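Local coordinates for nucleotide-binding protein, universal stress protein UspA family (Lactobacillus plantarum, PDB 3S3T), which binds ATP and, as a universal stress protein family member, probably acts in the cellular stress response, at residues T6-P11 with N27-H32. Numbering follows the deposited sequence.
With ATP (adenosine-5'-triphosphate), chain I.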
# COMPACT_ATOMS: atom_id res chain seq x y z
N THR A 6 27.56 -1.67 -7.44
CA THR A 6 28.30 -1.41 -8.67
C THR A 6 27.62 -0.37 -9.60
O THR A 6 28.31 0.27 -10.39
CB THR A 6 28.46 -2.68 -9.48
OG1 THR A 6 27.17 -3.13 -9.92
CG2 THR A 6 29.14 -3.78 -8.66
N ASN A 7 26.29 -0.25 -9.53
CA ASN A 7 25.51 0.53 -10.49
C ASN A 7 24.24 1.05 -9.84
O ASN A 7 23.28 0.30 -9.73
CB ASN A 7 25.13 -0.37 -11.69
CG ASN A 7 26.32 -0.75 -12.52
OD1 ASN A 7 26.75 0.02 -13.37
ND2 ASN A 7 26.85 -1.95 -12.31
N ILE A 8 24.25 2.30 -9.42
CA ILE A 8 23.17 2.92 -8.65
C ILE A 8 22.29 3.80 -9.54
O ILE A 8 22.79 4.50 -10.41
CB ILE A 8 23.75 3.79 -7.49
CG1 ILE A 8 24.67 2.95 -6.59
CG2 ILE A 8 22.64 4.47 -6.62
CD1 ILE A 8 25.47 3.76 -5.55
N LEU A 9 20.97 3.76 -9.28
CA LEU A 9 20.00 4.57 -9.98
C LEU A 9 19.35 5.48 -8.97
O LEU A 9 18.95 5.04 -7.87
CB LEU A 9 18.92 3.69 -10.64
CG LEU A 9 17.85 4.43 -11.46
CD1 LEU A 9 18.41 5.17 -12.67
CD2 LEU A 9 16.82 3.43 -11.93
N VAL A 10 19.30 6.77 -9.29
CA VAL A 10 18.60 7.73 -8.47
C VAL A 10 17.56 8.47 -9.35
O VAL A 10 17.88 9.41 -10.04
CB VAL A 10 19.52 8.68 -7.68
CG1 VAL A 10 20.50 9.47 -8.57
CG2 VAL A 10 18.64 9.60 -6.83
N PRO A 11 16.30 7.98 -9.32
CA PRO A 11 15.27 8.71 -10.03
C PRO A 11 14.99 10.02 -9.30
O PRO A 11 14.79 10.02 -8.08
CB PRO A 11 14.08 7.73 -10.02
CG PRO A 11 14.66 6.40 -9.72
CD PRO A 11 15.80 6.72 -8.78
N ASN A 27 26.88 10.31 -2.34
CA ASN A 27 27.60 9.84 -1.16
C ASN A 27 27.80 8.29 -1.19
O ASN A 27 28.89 7.77 -0.93
CB ASN A 27 26.75 10.26 0.03
CG ASN A 27 27.47 10.16 1.33
OD1 ASN A 27 28.58 9.61 1.43
ND2 ASN A 27 26.84 10.72 2.37
N ILE A 28 26.75 7.57 -1.52
CA ILE A 28 26.82 6.11 -1.61
C ILE A 28 27.74 5.73 -2.76
O ILE A 28 28.58 4.84 -2.62
CB ILE A 28 25.42 5.50 -1.84
CG1 ILE A 28 24.48 5.81 -0.66
CG2 ILE A 28 25.50 3.97 -1.98
CD1 ILE A 28 23.00 5.44 -0.92
N ALA A 29 27.58 6.43 -3.88
CA ALA A 29 28.37 6.19 -5.08
C ALA A 29 29.88 6.35 -4.78
O ALA A 29 30.67 5.46 -5.10
CB ALA A 29 27.91 7.13 -6.19
N GLN A 30 30.23 7.46 -4.14
CA GLN A 30 31.60 7.73 -3.68
C GLN A 30 32.12 6.59 -2.80
O GLN A 30 33.25 6.15 -2.99
CB GLN A 30 31.67 9.08 -2.92
CG GLN A 30 32.83 9.23 -1.94
CD GLN A 30 33.06 10.67 -1.53
OE1 GLN A 30 32.90 11.60 -2.33
NE2 GLN A 30 33.46 10.86 -0.27
N ARG A 31 31.31 6.11 -1.86
CA ARG A 31 31.79 5.08 -0.92
C ARG A 31 32.05 3.71 -1.53
O ARG A 31 32.98 3.01 -1.13
CB ARG A 31 30.80 4.86 0.21
CG ARG A 31 31.20 5.50 1.48
CD ARG A 31 30.12 5.19 2.51
NE ARG A 31 30.37 5.80 3.81
CZ ARG A 31 30.46 7.12 4.04
NH1 ARG A 31 30.39 8.01 3.05
NH2 ARG A 31 30.65 7.55 5.29
N HIS A 32 31.19 3.34 -2.48
CA HIS A 32 31.24 2.03 -3.12
C HIS A 32 32.02 2.09 -4.44
O HIS A 32 32.24 1.07 -5.10
CB HIS A 32 29.81 1.55 -3.37
CG HIS A 32 29.10 1.14 -2.12
ND1 HIS A 32 28.90 -0.19 -1.78
CD2 HIS A 32 28.51 1.87 -1.15
CE1 HIS A 32 28.24 -0.25 -0.64
NE2 HIS A 32 28.01 0.99 -0.22
PG ATP I . 2.28 11.14 -5.23
O1G ATP I . 2.81 11.27 -6.63
O2G ATP I . 1.11 12.05 -4.98
O3G ATP I . 1.94 9.73 -4.76
PB ATP I . 4.66 12.62 -4.36
O1B ATP I . 4.79 13.49 -3.13
O2B ATP I . 4.69 13.28 -5.69
O3B ATP I . 3.35 11.73 -4.17
PA ATP I . 6.43 10.53 -5.31
O1A ATP I . 5.96 10.82 -6.70
O2A ATP I . 6.26 9.14 -4.86
O3A ATP I . 5.82 11.50 -4.21
O5' ATP I . 8.03 10.92 -5.31
C5' ATP I . 8.91 10.21 -4.44
C4' ATP I . 10.29 10.06 -5.09
O4' ATP I . 10.04 9.37 -6.31
C3' ATP I . 10.93 11.38 -5.50
O3' ATP I . 11.64 12.00 -4.44
C2' ATP I . 11.78 10.89 -6.65
O2' ATP I . 12.93 10.28 -6.09
C1' ATP I . 10.91 9.83 -7.33
N9 ATP I . 10.16 10.39 -8.45
C8 ATP I . 8.89 10.90 -8.43
N7 ATP I . 8.53 11.34 -9.65
C5 ATP I . 9.57 11.11 -10.45
C6 ATP I . 9.86 11.36 -11.86
N6 ATP I . 8.91 11.94 -12.62
N1 ATP I . 11.09 10.97 -12.36
C2 ATP I . 11.99 10.40 -11.55
N3 ATP I . 11.82 10.17 -10.24
C4 ATP I . 10.64 10.50 -9.67
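Ile8 and Ile28 meet through aliphatic branches alone, with no flat group between them, and the His32 ring does not touch the strand segment. That ring, a turn further along the helix from Ile28, has Ile28 O in plane at its edge, and the ring of Tyr5 meets it. The Asn7 amide reaches back along its own segment, ND2 giving Thr6 OG1 a bent hydrogen bond (131°), with Thr6 OG1 30° out of the amide plane, while OD1 accepts from Asn35. At the far end of the strand, Pro11 CB comes to 3.3 Å from N3 of the adenine, and Pro11 O takes a 2.7 Å hydrogen bond from the ribose O2' of ATP.

The contact itself is a case of apolar strand-to-helix packing. With CG1 anti to the carbonyl carbon (chi1 -57°) and the chain extended beyond it, Ile8 brings CD1 to the helix. Ile8 CD1 meets Ile28 CG2 at 3.6 Å, the two side chains crossing at about a right angle. Ile8 CD1 also lies 3.8 Å from Ala29 N, with Ala29 CB a little further off. All three residues are buried, and no hydrogen bond joins the segments.

The packing closes the first half of a beta-alpha-beta crossover: the last turns of helix 16-32 cover the start of strand 7-11, where Ile8 also touches Leu36 and Val113 on the flanking strands 35-43 and 111-115, and Ile28 rests on Leu111.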